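Local coordinates for protein 3-dehydroquinate dehydratase (Zymomonas mobilis subsp. mobilis, PDB 6SMF) that catalyses the dehydration of 3-dehydroquinate to 3-dehydroshikimate in the shikimate pathway, probably by trans elimination through an enolate intermediate, as a type II dehydroquinase dodecamer, at residues 9-14 / 53-58; 79-84 / 105-110. One frame throughout, in Å; residues are numbered along the deposited sequence.

How the interactions relate
Both interactions lie in the central parallel sheet, whose strand order is 51-56, 9-14, 77-81, 103-107, 129-132. Interaction 1 pairs 51-56, an outermost strand within this chain, with 9-14. Interaction 2 pairs 77-81 with 103-107. Strands 9-14 and 77-81 are neighbours, and backbone bonds of Phe11 and Leu13 to Ile79 join the two contacts. Their centres are about 12 Å apart. Along the chain, interaction 1 closes before interaction 2 opens. Within this chain the pairing thus runs from an outer strand to the strands that carry the citrate site. Asn14 of interaction 1 packs against Asn81 of interaction 2, a predicted substrate-binding residue, which places the C-terminal end of the first strand beside the predicted active site.

Interaction 1. Residues 9-14 / 53-58; sequences TIFILN and EIRQSN
Ile10 O accepts the first backbone bond of the pair, from Glu53 N (3.0 Å). Phe11 follows, with Glu53 CB over one face of its ring. Its CE2 lies 4.2 Å from Arg55 NH1, over one face of the guanidinium near the rim. The two planes are 58° apart, so this is no flat stack. The Arg55 chain is extended from CG to NE, which carries its charged end back along the sheet to the ring. There NH1 forms a salt bridge with Glu69, and Arg55 also makes a cation-pi contact with Trp66, both on helix 60-72.

Ile12 uses both backbone polar atoms: its N donates to Glu53 O (2.8 Å) and its O accepts from Arg55 N (3.0 Å). Its CB packs 4.2 Å from Ile54 CG1. This is regular parallel pairing within the flavodoxin-like three-layer alpha/beta fold of type II dehydroquinases. Helix 34-48 packs on the face bearing Ile12 and Ile54, and helix 60-72 on the face bearing Phe11 and Leu13.

Leu13 lies beside Arg55, pointing the same way, and its CD2 touches Arg55 CB at 4.0 Å. Asn14 ends the strand. Its N bonds to Arg55 O and its O takes Ser57 N (3.1 Å), so the pairing continues one residue past strand 51-56. Its CB meets Gln56 CG at 3.9 Å, while its OD1 is bonded to Tyr139. Gln56 CG is anti to the backbone N (chi1 -170°), which brings it over Asn14 O. The chain then bends, and NE2 bonds to Asn58 OD1 and to Gly15 O.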
# COMPACT_ATOMS: atom_id res chain seq x y z
N THR A 9 -14.18 36.39 -23.29
CA THR A 9 -14.90 36.04 -22.04
C THR A 9 -14.10 34.96 -21.29
O THR A 9 -13.55 34.03 -21.91
CB THR A 9 -16.39 35.76 -22.30
OG1 THR A 9 -16.55 34.34 -22.32
CG2 THR A 9 -16.94 36.44 -23.54
N ILE A 10 -13.95 35.12 -19.98
CA ILE A 10 -13.22 34.14 -19.12
C ILE A 10 -14.18 33.64 -18.05
O ILE A 10 -14.57 34.46 -17.20
CB ILE A 10 -11.96 34.77 -18.53
CG1 ILE A 10 -10.88 35.02 -19.58
CG2 ILE A 10 -11.41 33.92 -17.42
CD1 ILE A 10 -9.80 35.96 -19.09
N PHE A 11 -14.55 32.37 -18.10
CA PHE A 11 -15.34 31.68 -17.05
C PHE A 11 -14.47 31.54 -15.79
O PHE A 11 -13.25 31.22 -15.86
CB PHE A 11 -15.81 30.32 -17.56
CG PHE A 11 -17.03 30.38 -18.44
CD1 PHE A 11 -17.04 31.16 -19.58
CD2 PHE A 11 -18.17 29.65 -18.12
CE1 PHE A 11 -18.18 31.23 -20.36
CE2 PHE A 11 -19.29 29.68 -18.94
CZ PHE A 11 -19.30 30.50 -20.04
N ILE A 12 -15.09 31.83 -14.65
CA ILE A 12 -14.49 31.63 -13.31
C ILE A 12 -15.50 30.80 -12.54
O ILE A 12 -16.61 31.32 -12.27
CB ILE A 12 -14.19 32.97 -12.64
CG1 ILE A 12 -13.31 33.85 -13.53
CG2 ILE A 12 -13.58 32.74 -11.27
CD1 ILE A 12 -12.92 35.18 -12.90
N LEU A 13 -15.14 29.55 -12.27
CA LEU A 13 -16.08 28.53 -11.76
C LEU A 13 -15.64 28.11 -10.36
O LEU A 13 -14.50 27.66 -10.20
CB LEU A 13 -16.09 27.36 -12.73
CG LEU A 13 -16.50 27.68 -14.16
CD1 LEU A 13 -16.43 26.43 -15.04
CD2 LEU A 13 -17.90 28.27 -14.20
N ASN A 14 -16.56 28.24 -9.40
CA ASN A 14 -16.33 27.95 -7.96
C ASN A 14 -17.18 26.73 -7.58
O ASN A 14 -18.38 26.68 -7.91
CB ASN A 14 -16.55 29.19 -7.09
CG ASN A 14 -15.50 30.26 -7.34
OD1 ASN A 14 -14.32 30.02 -7.16
ND2 ASN A 14 -15.90 31.44 -7.80
N GLU A 53 -17.22 35.57 -16.43
CA GLU A 53 -18.52 34.95 -16.07
C GLU A 53 -18.27 34.09 -14.85
O GLU A 53 -17.59 33.08 -15.00
CB GLU A 53 -19.19 34.12 -17.16
CG GLU A 53 -20.71 34.17 -17.03
CD GLU A 53 -21.24 35.39 -17.76
OE1 GLU A 53 -21.51 36.41 -17.12
OE2 GLU A 53 -21.34 35.34 -19.01
N ILE A 54 -18.80 34.50 -13.70
CA ILE A 54 -18.47 33.97 -12.35
C ILE A 54 -19.67 33.18 -11.85
O ILE A 54 -20.74 33.77 -11.76
CB ILE A 54 -18.10 35.12 -11.38
CG1 ILE A 54 -17.03 36.03 -11.99
CG2 ILE A 54 -17.70 34.57 -10.02
CD1 ILE A 54 -16.45 37.07 -11.04
N ARG A 55 -19.46 31.93 -11.45
CA ARG A 55 -20.51 30.99 -11.04
C ARG A 55 -20.00 30.11 -9.89
O ARG A 55 -18.77 29.92 -9.75
CB ARG A 55 -20.84 30.12 -12.25
CG ARG A 55 -21.41 30.92 -13.40
CD ARG A 55 -21.91 30.11 -14.58
NE ARG A 55 -22.34 31.12 -15.55
CZ ARG A 55 -22.88 30.88 -16.73
NH1 ARG A 55 -23.08 29.64 -17.19
NH2 ARG A 55 -23.23 31.93 -17.44
N GLN A 56 -20.93 29.55 -9.13
CA GLN A 56 -20.66 28.66 -7.99
C GLN A 56 -21.76 27.61 -7.98
O GLN A 56 -22.91 27.97 -8.29
CB GLN A 56 -20.62 29.45 -6.69
CG GLN A 56 -20.11 28.63 -5.52
CD GLN A 56 -21.22 27.83 -4.86
OE1 GLN A 56 -22.38 28.27 -4.86
NE2 GLN A 56 -20.83 26.68 -4.30
N SER A 57 -21.42 26.39 -7.61
CA SER A 57 -22.40 25.31 -7.38
C SER A 57 -21.78 24.31 -6.42
O SER A 57 -20.53 24.17 -6.42
CB SER A 57 -22.83 24.68 -8.68
OG SER A 57 -23.61 23.52 -8.46
N ASN A 58 -22.63 23.67 -5.64
CA ASN A 58 -22.28 22.52 -4.77
C ASN A 58 -22.34 21.24 -5.61
O ASN A 58 -22.06 20.17 -5.05
CB ASN A 58 -23.13 22.49 -3.50
CG ASN A 58 -23.03 23.80 -2.74
OD1 ASN A 58 -21.93 24.37 -2.67
ND2 ASN A 58 -24.16 24.32 -2.22

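Interaction 2. Residues 79-84 / 105-110; sequences ILNAAA and EVHLSN. With FLC (citrate anion), chain E.
Asn81 reaches across to Val106 and the citrate. Its CB sits 3.2 Å from Val106 O, and CG is closer at 3.0 Å. Val106 O lies over the face of the amide, and neither OD1 nor ND2 hydrogen-bonds to it. CG is anti to the backbone N (chi1 -172°), which turns the amide toward the ligand. OD1 accepts the citrate hydroxyl OHB (2.9 Å). It also accepts Ala83 N, closing an Asx turn that fixes the amide's rotation. ND2 donates to citrate OB1 at 2.9 Å with a nearly straight N-H (174°), and also bonds to Tyr139.

Earlier along both strands, Val106 N donates to Leu80 O, and Ile79 CG2 packs on Val106 CG2 at 3.6 Å. These join the strands of a beta-alpha-beta unit with helix 90-98. Beyond the strand, the backbone N atoms of Leu108 and Ser109 grip the same citrate carboxylate, and Ser109 OG donates to its OB2 (2.8 Å).

His107, the predicted proton donor, meets citrate OHB at its ring edge through ND1 (2.8 Å). NE2 donates to Glu105 OE2 (2.6 Å) and comes from above the carboxylate plane. Glu105 is itself held by Ser121 and Thr130. The citrate, probably from the crystallisation liquor, is thus held by predicted substrate-binding residues, Asn81, Leu108, Ser109 and also His87, together with His107. The Glu105 bond at NE2 probably fixes the ring so that ND1 faces the ligand.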
# COMPACT_ATOMS: atom_id res chain seq x y z
N ILE A 79 -11.00 29.70 -15.20
CA ILE A 79 -10.35 29.68 -13.88
C ILE A 79 -11.26 28.81 -13.03
O ILE A 79 -12.46 29.12 -12.99
CB ILE A 79 -10.20 31.10 -13.35
CG1 ILE A 79 -9.25 31.95 -14.21
CG2 ILE A 79 -9.79 31.08 -11.90
CD1 ILE A 79 -9.36 33.48 -13.97
N LEU A 80 -10.73 27.71 -12.50
CA LEU A 80 -11.54 26.67 -11.83
C LEU A 80 -11.00 26.42 -10.43
O LEU A 80 -9.83 26.07 -10.29
CB LEU A 80 -11.50 25.38 -12.65
CG LEU A 80 -12.25 24.20 -12.03
CD1 LEU A 80 -13.72 24.56 -11.79
CD2 LEU A 80 -12.09 22.96 -12.91
N ASN A 81 -11.85 26.66 -9.44
CA ASN A 81 -11.66 26.24 -8.03
C ASN A 81 -12.75 25.20 -7.76
O ASN A 81 -13.86 25.59 -7.42
CB ASN A 81 -11.70 27.45 -7.10
CG ASN A 81 -11.32 27.02 -5.71
OD1 ASN A 81 -11.35 25.82 -5.46
ND2 ASN A 81 -10.98 27.95 -4.84
N ALA A 82 -12.48 23.93 -8.01
CA ALA A 82 -13.43 22.81 -7.82
C ALA A 82 -13.62 22.49 -6.33
O ALA A 82 -14.38 21.59 -6.02
CB ALA A 82 -12.93 21.61 -8.58
N ALA A 83 -12.96 23.21 -5.43
CA ALA A 83 -12.99 22.95 -3.96
C ALA A 83 -12.81 21.44 -3.70
O ALA A 83 -11.85 20.87 -4.29
CB ALA A 83 -14.25 23.50 -3.36
N ALA A 84 -13.67 20.78 -2.90
CA ALA A 84 -13.43 19.37 -2.51
C ALA A 84 -13.45 18.45 -3.74
O ALA A 84 -12.85 17.42 -3.66
CB ALA A 84 -14.43 18.89 -1.50
N GLU A 105 -6.17 26.05 -12.55
CA GLU A 105 -6.61 25.61 -11.21
C GLU A 105 -6.32 26.75 -10.24
O GLU A 105 -5.21 27.29 -10.28
CB GLU A 105 -5.86 24.36 -10.77
CG GLU A 105 -6.44 23.69 -9.55
CD GLU A 105 -5.66 22.46 -9.09
OE1 GLU A 105 -4.54 22.14 -9.68
OE2 GLU A 105 -6.19 21.80 -8.14
N VAL A 106 -7.29 27.07 -9.38
CA VAL A 106 -7.15 28.07 -8.29
C VAL A 106 -7.59 27.47 -6.95
O VAL A 106 -8.61 26.78 -6.91
CB VAL A 106 -7.92 29.33 -8.66
CG1 VAL A 106 -8.29 30.13 -7.45
CG2 VAL A 106 -7.10 30.17 -9.61
N HIS A 107 -6.81 27.73 -5.91
CA HIS A 107 -7.18 27.52 -4.49
C HIS A 107 -6.80 28.77 -3.70
O HIS A 107 -5.70 29.31 -3.89
CB HIS A 107 -6.52 26.27 -3.88
CG HIS A 107 -6.69 25.06 -4.73
ND1 HIS A 107 -7.89 24.41 -4.86
CD2 HIS A 107 -5.81 24.40 -5.53
CE1 HIS A 107 -7.73 23.37 -5.64
NE2 HIS A 107 -6.45 23.36 -6.08
N LEU A 108 -7.70 29.18 -2.81
CA LEU A 108 -7.45 30.19 -1.78
C LEU A 108 -6.32 29.73 -0.88
O LEU A 108 -5.39 30.51 -0.63
CB LEU A 108 -8.74 30.38 -0.98
CG LEU A 108 -9.95 30.91 -1.74
CD1 LEU A 108 -11.21 30.63 -0.92
CD2 LEU A 108 -9.80 32.41 -2.02
N SER A 109 -6.46 28.53 -0.31
CA SER A 109 -5.47 27.97 0.65
C SER A 109 -4.45 27.16 -0.17
O SER A 109 -4.65 27.00 -1.41
CB SER A 109 -6.14 27.13 1.67
OG SER A 109 -6.65 25.97 1.05
N ASN A 110 -3.39 26.71 0.46
CA ASN A 110 -2.42 25.79 -0.15
C ASN A 110 -2.85 24.38 0.24
O ASN A 110 -2.66 23.96 1.38
CB ASN A 110 -1.00 26.14 0.30
CG ASN A 110 0.06 25.15 -0.17
OD1 ASN A 110 -0.22 24.20 -0.91
ND2 ASN A 110 1.29 25.39 0.28
CAC FLC E . -9.26 22.52 -1.44
CA FLC E . -8.97 23.99 -1.11
CB FLC E . -9.99 25.00 -1.67
CBC FLC E . -9.58 26.45 -1.43
CG FLC E . -11.38 24.83 -1.04
CGC FLC E . -11.76 25.69 0.17
OA1 FLC E . -10.40 22.05 -1.11
OA2 FLC E . -8.37 21.84 -2.05
OB1 FLC E . -10.04 27.25 -2.14
OB2 FLC E . -8.80 26.69 -0.63
OG1 FLC E . -12.95 26.13 0.23
OG2 FLC E . -10.94 25.79 1.11
OHB FLC E . -10.03 24.74 -3.07